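Local structure of acyl-coenzyme A oxidase acox-1.1 (5K3H) at residues G240-M243 with I247-N250; G107-P112 with I420-G425; T300-M305 with V393-T398. The protein catalyses the first, FAD-dependent step of peroxisomal beta-oxidation, desaturating fatty-acid-derived acyl-CoA side chains to (2E)-enoyl-CoA with release of hydrogen peroxide. One frame throughout, in Å; residues are numbered along the deposited sequence.

Contact 1: residues G240-M243 with I247-N250; sequences GPKM and IVDN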
loop_
_atom_site.group_PDB
_atom_site.type_symbol
_atom_site.label_atom_id
_atom_site.label_comp_id
_atom_site.label_asym_id
_atom_site.label_seq_id
_atom_site.Cartn_x
_atom_site.Cartn_y
_atom_site.Cartn_z
ATOM N N GLY B 240 -1.479 8.033 19.851
ATOM C CA GLY B 240 -0.306 7.243 19.530
ATOM C C GLY B 240 0.160 7.379 18.087
ATOM O O GLY B 240 -0.537 7.949 17.244
ATOM N N PRO B 241 1.312 6.791 17.765
ATOM C CA PRO B 241 1.854 6.907 16.407
ATOM C C PRO B 241 1.010 6.166 15.375
ATOM O O PRO B 241 0.201 5.284 15.692
ATOM C CB PRO B 241 3.255 6.289 16.531
ATOM C CG PRO B 241 3.099 5.290 17.666
ATOM C CD PRO B 241 2.149 5.932 18.629
ATOM N N LYS B 242 1.152 6.607 14.118
ATOM C CA LYS B 242 0.345 6.129 12.998
ATOM C C LYS B 242 1.233 5.719 11.829
ATOM O O LYS B 242 2.469 5.854 11.863
ATOM C CB LYS B 242 -0.678 7.182 12.560
ATOM C CG LYS B 242 -1.639 7.584 13.657
ATOM C CD LYS B 242 -2.355 8.826 13.308
ATOM C CE LYS B 242 -1.356 9.944 13.283
ATOM N NZ LYS B 242 -1.925 11.207 12.806
ATOM N N MET B 243 0.579 5.181 10.788
ATOM C CA MET B 243 1.312 4.730 9.612
ATOM C C MET B 243 1.836 5.908 8.796
ATOM O O MET B 243 2.868 5.797 8.135
ATOM C CB MET B 243 0.440 3.796 8.765
ATOM C CG MET B 243 -0.421 4.455 7.716
ATOM S SD MET B 243 -1.354 3.223 6.764
ATOM C CE MET B 243 -0.367 3.029 5.275
ATOM N N ILE B 247 2.508 14.273 12.040
ATOM C CA ILE B 247 2.595 15.593 12.652
ATOM C C ILE B 247 1.254 16.013 13.240
ATOM O O ILE B 247 1.213 16.857 14.141
ATOM C CB ILE B 247 3.137 16.604 11.623
ATOM C CG1 ILE B 247 4.525 16.152 11.139
ATOM C CG2 ILE B 247 3.141 18.024 12.193
ATOM C CD1 ILE B 247 5.205 17.049 10.102
ATOM N N VAL B 248 0.157 15.448 12.745
ATOM C CA VAL B 248 -1.160 15.648 13.333
ATOM C C VAL B 248 -1.277 14.781 14.577
ATOM O O VAL B 248 -1.073 13.562 14.531
ATOM C CB VAL B 248 -2.262 15.321 12.317
ATOM C CG1 VAL B 248 -3.622 15.173 13.020
ATOM C CG2 VAL B 248 -2.326 16.408 11.265
ATOM N N ASP B 249 -1.632 15.410 15.690
ATOM C CA ASP B 249 -1.758 14.757 16.988
ATOM C C ASP B 249 -3.221 14.355 17.192
ATOM O O ASP B 249 -4.010 15.015 17.879
ATOM C CB ASP B 249 -1.252 15.704 18.068
ATOM C CG ASP B 249 -1.860 17.109 17.927
ATOM O OD1 ASP B 249 -1.596 17.767 16.886
ATOM O OD2 ASP B 249 -2.621 17.547 18.836
ATOM N N ASN B 250 -3.582 13.234 16.584
ATOM C CA ASN B 250 -4.931 12.717 16.731
ATOM C C ASN B 250 -5.171 12.300 18.169
ATOM O O ASN B 250 -4.314 11.667 18.786
ATOM C CB ASN B 250 -5.136 11.547 15.778
ATOM C CG ASN B 250 -4.989 11.947 14.336
ATOM O OD1 ASN B 250 -3.890 12.116 13.833
ATOM N ND2 ASN B 250 -6.113 12.105 13.662
#
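K242 sends its ammonium group across the loop to two oxygens of 247-250. NZ donates to V248 O at 3.0 Å, meeting the carbonyl at a C=O...N angle of 138° and tilted from its plane by 30°. The second bond runs from K242 NZ to N250 OD1; its modelled 2.4 Å is too short to be taken literally, so the pairing is more secure than the length. The lysine chain is straight apart from a bend at chi3 (-67°), which turns CE and NZ toward the asparagine: CE lies 3.4 Å from N250 OD1, and the two side chains cross at about a right angle. Y245 O is a third acceptor for NZ, so a buried positive charge is gripped by three uncharged oxygens, whose dipoles probably offset part of its desolvation cost. Both segments belong to the loop between antiparallel strands 234-238 and 251-255, in the beta domain of the acyl-CoA oxidase fold, and K242 ties the two arms of that loop together from within. The far arm turns tightly: N250 N makes a weak 3.3 Å bond to V248 O, closing an inverse gamma turn centred on D249, whose carboxylate is bound by N192, K195 and S196. N250 ND2 is bound to W189 O, which fixes the flip of the amide and keeps OD1 turned to the lysine; the N250 side chain lies about 4 Å from G191, part of an FAD site shared between dimer partners. On the near arm, K242 N is held by N246 OD1, while P241 packs on W643 and K242 on Y414, both of the second subunit.

Contact 2: residues G107-P112 with I420-G425; sequences GIEGNP and ISEIYG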
loop_
_atom_site.group_PDB
_atom_site.type_symbol
_atom_site.label_atom_id
_atom_site.label_comp_id
_atom_site.label_asym_id
_atom_site.label_seq_id
_atom_site.Cartn_x
_atom_site.Cartn_y
_atom_site.Cartn_z
ATOM N N GLY B 107 3.779 21.000 4.080
ATOM C CA GLY B 107 3.872 19.663 3.529
ATOM C C GLY B 107 2.610 18.844 3.730
ATOM O O GLY B 107 1.520 19.369 3.938
ATOM N N ILE B 108 2.765 17.527 3.627
ATOM C CA ILE B 108 1.622 16.612 3.693
ATOM C C ILE B 108 1.521 15.833 5.008
ATOM O O ILE B 108 0.476 15.198 5.246
ATOM C CB ILE B 108 1.604 15.635 2.496
ATOM C CG1 ILE B 108 2.854 14.741 2.464
ATOM C CG2 ILE B 108 1.432 16.403 1.201
ATOM C CD1 ILE B 108 2.779 13.628 1.425
ATOM N N GLU B 109 2.554 15.852 5.865
ATOM C CA GLU B 109 2.533 15.017 7.062
ATOM C C GLU B 109 1.721 15.612 8.213
ATOM O O GLU B 109 1.577 14.937 9.243
ATOM C CB GLU B 109 3.957 14.716 7.525
ATOM C CG GLU B 109 4.817 14.049 6.438
ATOM C CD GLU B 109 6.139 13.475 6.945
ATOM O OE1 GLU B 109 6.187 13.089 8.134
ATOM O OE2 GLU B 109 7.121 13.404 6.165
ATOM N N GLY B 110 1.152 16.805 8.051
ATOM C CA GLY B 110 0.302 17.434 9.043
ATOM C C GLY B 110 0.913 18.695 9.648
ATOM O O GLY B 110 2.067 19.058 9.398
ATOM N N ASN B 111 0.091 19.374 10.450
ATOM C CA ASN B 111 0.557 20.480 11.280
ATOM C C ASN B 111 -0.417 20.641 12.441
ATOM O O ASN B 111 -1.505 20.054 12.429
ATOM C CB ASN B 111 0.707 21.783 10.463
ATOM C CG ASN B 111 -0.622 22.376 10.049
ATOM O OD1 ASN B 111 -1.216 23.164 10.783
ATOM N ND2 ASN B 111 -1.105 21.988 8.867
ATOM N N PRO B 112 -0.034 21.382 13.490
ATOM C CA PRO B 112 -0.897 21.489 14.690
ATOM C C PRO B 112 -2.239 22.148 14.458
ATOM O O PRO B 112 -3.096 22.113 15.361
ATOM C CB PRO B 112 -0.055 22.329 15.653
ATOM C CG PRO B 112 1.371 22.049 15.237
ATOM C CD PRO B 112 1.319 21.922 13.748
ATOM N N ILE B 420 7.565 8.387 -1.684
ATOM C CA ILE B 420 6.256 7.929 -2.152
ATOM C C ILE B 420 5.512 7.146 -1.079
ATOM O O ILE B 420 4.275 7.210 -0.997
ATOM C CB ILE B 420 6.430 7.093 -3.432
ATOM C CG1 ILE B 420 7.021 7.965 -4.545
ATOM C CG2 ILE B 420 5.097 6.552 -3.875
ATOM C CD1 ILE B 420 7.376 7.199 -5.795
ATOM N N SER B 421 6.225 6.429 -0.218
ATOM C CA SER B 421 5.531 5.682 0.824
ATOM C C SER B 421 4.760 6.593 1.768
ATOM O O SER B 421 3.683 6.215 2.244
ATOM C CB SER B 421 6.527 4.826 1.604
ATOM O OG SER B 421 7.425 5.629 2.346
ATOM N N GLU B 422 5.284 7.788 2.056
ATOM C CA GLU B 422 4.560 8.759 2.871
ATOM C C GLU B 422 3.443 9.415 2.067
ATOM O O GLU B 422 2.349 9.653 2.594
ATOM C CB GLU B 422 5.534 9.812 3.416
ATOM C CG GLU B 422 4.955 10.780 4.465
ATOM C CD GLU B 422 4.627 10.131 5.802
ATOM O OE1 GLU B 422 5.195 9.061 6.124
ATOM O OE2 GLU B 422 3.770 10.684 6.522
ATOM N N ILE B 423 3.692 9.700 0.782
ATOM C CA ILE B 423 2.629 10.203 -0.086
ATOM C C ILE B 423 1.464 9.217 -0.116
ATOM O O ILE B 423 0.299 9.614 0.004
ATOM C CB ILE B 423 3.180 10.478 -1.505
ATOM C CG1 ILE B 423 4.212 11.613 -1.496
ATOM C CG2 ILE B 423 2.068 10.793 -2.490
ATOM C CD1 ILE B 423 5.117 11.626 -2.733
ATOM N N TYR B 424 1.761 7.917 -0.228
ATOM C CA TYR B 424 0.716 6.896 -0.192
ATOM C C TYR B 424 -0.036 6.925 1.131
ATOM O O TYR B 424 -1.273 6.892 1.164
ATOM C CB TYR B 424 1.340 5.511 -0.429
ATOM C CG TYR B 424 0.378 4.336 -0.306
ATOM C CD1 TYR B 424 -0.525 4.027 -1.329
ATOM C CD2 TYR B 424 0.375 3.534 0.831
ATOM C CE1 TYR B 424 -1.401 2.958 -1.215
ATOM C CE2 TYR B 424 -0.501 2.460 0.948
ATOM C CZ TYR B 424 -1.393 2.180 -0.078
ATOM O OH TYR B 424 -2.272 1.111 0.030
ATOM N N GLY B 425 0.697 6.932 2.241
ATOM C CA GLY B 425 0.058 6.835 3.547
ATOM C C GLY B 425 -0.851 8.005 3.884
ATOM O O GLY B 425 -1.880 7.840 4.549
HETATM O O HOH W 1 4.267 11.234 9.194
#
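I108 and I423 face each other with CA atoms 7.5 Å apart, where the loop 107-112, leaving helix 97-105 through the positive phi of G107, passes beside helix 420-428. With chi1 at 62°, CG1 of I108 sits between its own backbone N and carbonyl carbon, and CD1 rests 3.7 Å from I423 CA and 3.8 Å from I423 CG1; Y308 of helix 300-319 touches both isoleucines. The contact thus joins the N-terminal helical part of the acyl-CoA oxidase fold to its C-alpha1 helices. Next to this apolar pair two carboxylates meet with planes 35° apart, E109 CG lying 3.5 Å from E422 OE2. E109 OE1 and E422 OE2 are 3.8 Å apart, and one water donates to both, at 2.9 Å to E109 OE1 and 2.8 Å to E422 OE2. K71, salt-bridged to E109 OE1, probably eases the repulsion, as may Y419 OH at E109 OE2 and Y245 N at E422 OE2. Replacing E109 by an alanine is likely to leave K71 and Y419 OH without this partner and the water with one acceptor fewer. One turn along the helix, G425 O is bonded to Y414 OH of the second subunit.

Contact 3: residues T300-M305 with V393-T398; sequences TGQAIM and VVTHQT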
loop_
_atom_site.group_PDB
_atom_site.type_symbol
_atom_site.label_atom_id
_atom_site.label_comp_id
_atom_site.label_asym_id
_atom_site.label_seq_id
_atom_site.Cartn_x
_atom_site.Cartn_y
_atom_site.Cartn_z
ATOM N N THR B 300 -9.452 17.222 -5.149
ATOM C CA THR B 300 -8.239 17.849 -5.676
ATOM C C THR B 300 -6.996 17.411 -4.905
ATOM O O THR B 300 -5.911 17.271 -5.481
ATOM C CB THR B 300 -8.387 19.372 -5.631
ATOM O OG1 THR B 300 -9.139 19.806 -6.769
ATOM C CG2 THR B 300 -7.036 20.064 -5.621
ATOM N N GLY B 301 -7.125 17.222 -3.593
ATOM C CA GLY B 301 -5.988 16.762 -2.823
ATOM C C GLY B 301 -5.487 15.414 -3.299
ATOM O O GLY B 301 -4.279 15.184 -3.384
ATOM N N GLN B 302 -6.411 14.509 -3.635
ATOM C CA GLN B 302 -6.027 13.185 -4.113
ATOM C C GLN B 302 -5.299 13.269 -5.453
ATOM O O GLN B 302 -4.310 12.559 -5.672
ATOM C CB GLN B 302 -7.272 12.303 -4.236
ATOM C CG GLN B 302 -7.975 11.940 -2.910
ATOM C CD GLN B 302 -7.163 10.992 -2.044
ATOM O OE1 GLN B 302 -6.589 10.029 -2.537
ATOM N NE2 GLN B 302 -7.116 11.255 -0.750
ATOM N N ALA B 303 -5.769 14.131 -6.355
ATOM C CA ALA B 303 -5.138 14.263 -7.664
ATOM C C ALA B 303 -3.728 14.806 -7.537
ATOM O O ALA B 303 -2.829 14.407 -8.288
ATOM C CB ALA B 303 -5.982 15.179 -8.560
ATOM N N ILE B 304 -3.529 15.741 -6.603
ATOM C CA ILE B 304 -2.210 16.310 -6.356
ATOM C C ILE B 304 -1.276 15.257 -5.779
ATOM O O ILE B 304 -0.131 15.116 -6.226
ATOM C CB ILE B 304 -2.348 17.563 -5.459
ATOM C CG1 ILE B 304 -2.865 18.732 -6.321
ATOM C CG2 ILE B 304 -1.036 17.924 -4.763
ATOM C CD1 ILE B 304 -3.214 19.966 -5.607
ATOM N N MET B 305 -1.756 14.472 -4.808
ATOM C CA MET B 305 -0.921 13.403 -4.263
ATOM C C MET B 305 -0.533 12.413 -5.341
ATOM O O MET B 305 0.619 11.987 -5.410
ATOM C CB MET B 305 -1.645 12.647 -3.159
ATOM C CG MET B 305 -2.233 13.518 -2.099
ATOM S SD MET B 305 -1.011 13.942 -0.881
ATOM C CE MET B 305 -1.852 13.155 0.439
ATOM N N VAL B 393 -14.065 5.980 -4.553
ATOM C CA VAL B 393 -13.368 5.489 -5.742
ATOM C C VAL B 393 -12.079 6.278 -5.976
ATOM O O VAL B 393 -11.041 5.710 -6.339
ATOM C CB VAL B 393 -14.298 5.539 -6.974
ATOM C CG1 VAL B 393 -13.513 5.270 -8.279
ATOM C CG2 VAL B 393 -15.442 4.580 -6.809
ATOM N N VAL B 394 -12.132 7.599 -5.826
ATOM C CA VAL B 394 -10.933 8.393 -6.063
ATOM C C VAL B 394 -9.841 8.028 -5.055
ATOM O O VAL B 394 -8.656 7.933 -5.403
ATOM C CB VAL B 394 -11.273 9.894 -6.012
ATOM C CG1 VAL B 394 -10.000 10.733 -5.988
ATOM C CG2 VAL B 394 -12.213 10.297 -7.173
ATOM N N THR B 395 -10.211 7.814 -3.794
ATOM C CA THR B 395 -9.199 7.471 -2.801
ATOM C C THR B 395 -8.578 6.113 -3.078
ATOM O O THR B 395 -7.365 5.935 -2.925
ATOM C CB THR B 395 -9.808 7.515 -1.408
ATOM O OG1 THR B 395 -10.276 8.851 -1.163
ATOM C CG2 THR B 395 -8.772 7.096 -0.349
ATOM N N HIS B 396 -9.398 5.142 -3.467
ATOM C CA HIS B 396 -8.889 3.809 -3.778
ATOM C C HIS B 396 -8.029 3.833 -5.025
ATOM O O HIS B 396 -6.918 3.302 -5.020
ATOM C CB HIS B 396 -10.046 2.827 -3.944
ATOM C CG HIS B 396 -9.633 1.502 -4.513
ATOM N ND1 HIS B 396 -9.087 0.498 -3.740
ATOM C CD2 HIS B 396 -9.675 1.024 -5.781
ATOM C CE1 HIS B 396 -8.802 -0.537 -4.508
ATOM N NE2 HIS B 396 -9.146 -0.242 -5.750
ATOM N N GLN B 397 -8.512 4.474 -6.098
ATOM C CA GLN B 397 -7.749 4.549 -7.343
ATOM C C GLN B 397 -6.502 5.411 -7.213
ATOM O O GLN B 397 -5.496 5.143 -7.892
ATOM C CB GLN B 397 -8.620 5.091 -8.465
ATOM C CG GLN B 397 -9.659 4.105 -8.890
ATOM C CD GLN B 397 -10.320 4.484 -10.169
ATOM O OE1 GLN B 397 -10.043 5.529 -10.745
ATOM N NE2 GLN B 397 -11.262 3.666 -10.592
ATOM N N THR B 398 -6.542 6.444 -6.365
ATOM C CA THR B 398 -5.327 7.205 -6.082
ATOM C C THR B 398 -4.295 6.320 -5.397
ATOM O O THR B 398 -3.129 6.296 -5.799
ATOM C CB THR B 398 -5.633 8.420 -5.202
ATOM O OG1 THR B 398 -6.486 9.320 -5.908
ATOM C CG2 THR B 398 -4.367 9.147 -4.868
#
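Q302 lies across three residues of the facing helix, V394, T395 and T398, each crossed at a slant. Its CB rests 3.6 Å from V394 CG1, the apolar part of the contact, and the bend at chi2 (-69°) then turns the amide so that it lies against T395 and T398. OE1 lies over the branch point of T398, 3.3 Å from T398 CB and CG2 and 3.4 Å from T398 OG1, without a hydrogen bond. The amide also lies beside T395, Q302 OE1 being 3.7 Å from T395 CA and Q302 CD 3.9 Å from T395 OG1, and NE2 goes on to bond A427 O of helix 420-428, which sets the amide's orientation. Helices 300-319 and 382-408 run almost parallel here, their segment axes 9° apart and 9.8 Å at closest approach, within the alpha-helical C-alpha1 part of the acyl-CoA oxidase fold. The backbones come nearest at Q302 and T398, whose CA atoms are 6.3 Å apart. Neither threonine hydroxyl bonds the glutamine; both turn back to their own helix. T398 OG1 donates to V394 O at 2.6 Å from above the carbonyl plane, while T398 N reaches the same oxygen from the opposite face, so one carbonyl serves two donors. T395 OG1 is likewise bonded to K391 O, one turn back. F354 of helix 338-367 packs on A303 and T398, bringing a third helix against the pair. H396, directed away from Q302's helix, belongs to the ATP site shared between dimer partners, as does nearby S392.

Contact 1 is wholly buried although it lies some 18 Å from the chain centre; contacts 2 and 3, about 11 and 4 Å from it, are only partly buried. Their chemistry differs as well: a lysine wrapped in neutral oxygens within a beta-domain loop, water-bridged acids beside an isoleucine pair, then mainly van der Waals packing between two helices. Contacts 1 and 2 share no segment, but their loops meet at the probable bond I247 N to E109 O (3.0 Å), and both reach the second subunit, which leaves 300-305 and 393-398 untouched. Helix 420-428 serves contact 2 and receives the Q302 amide of contact 3 at A427; M305 also packs on I108 and I423.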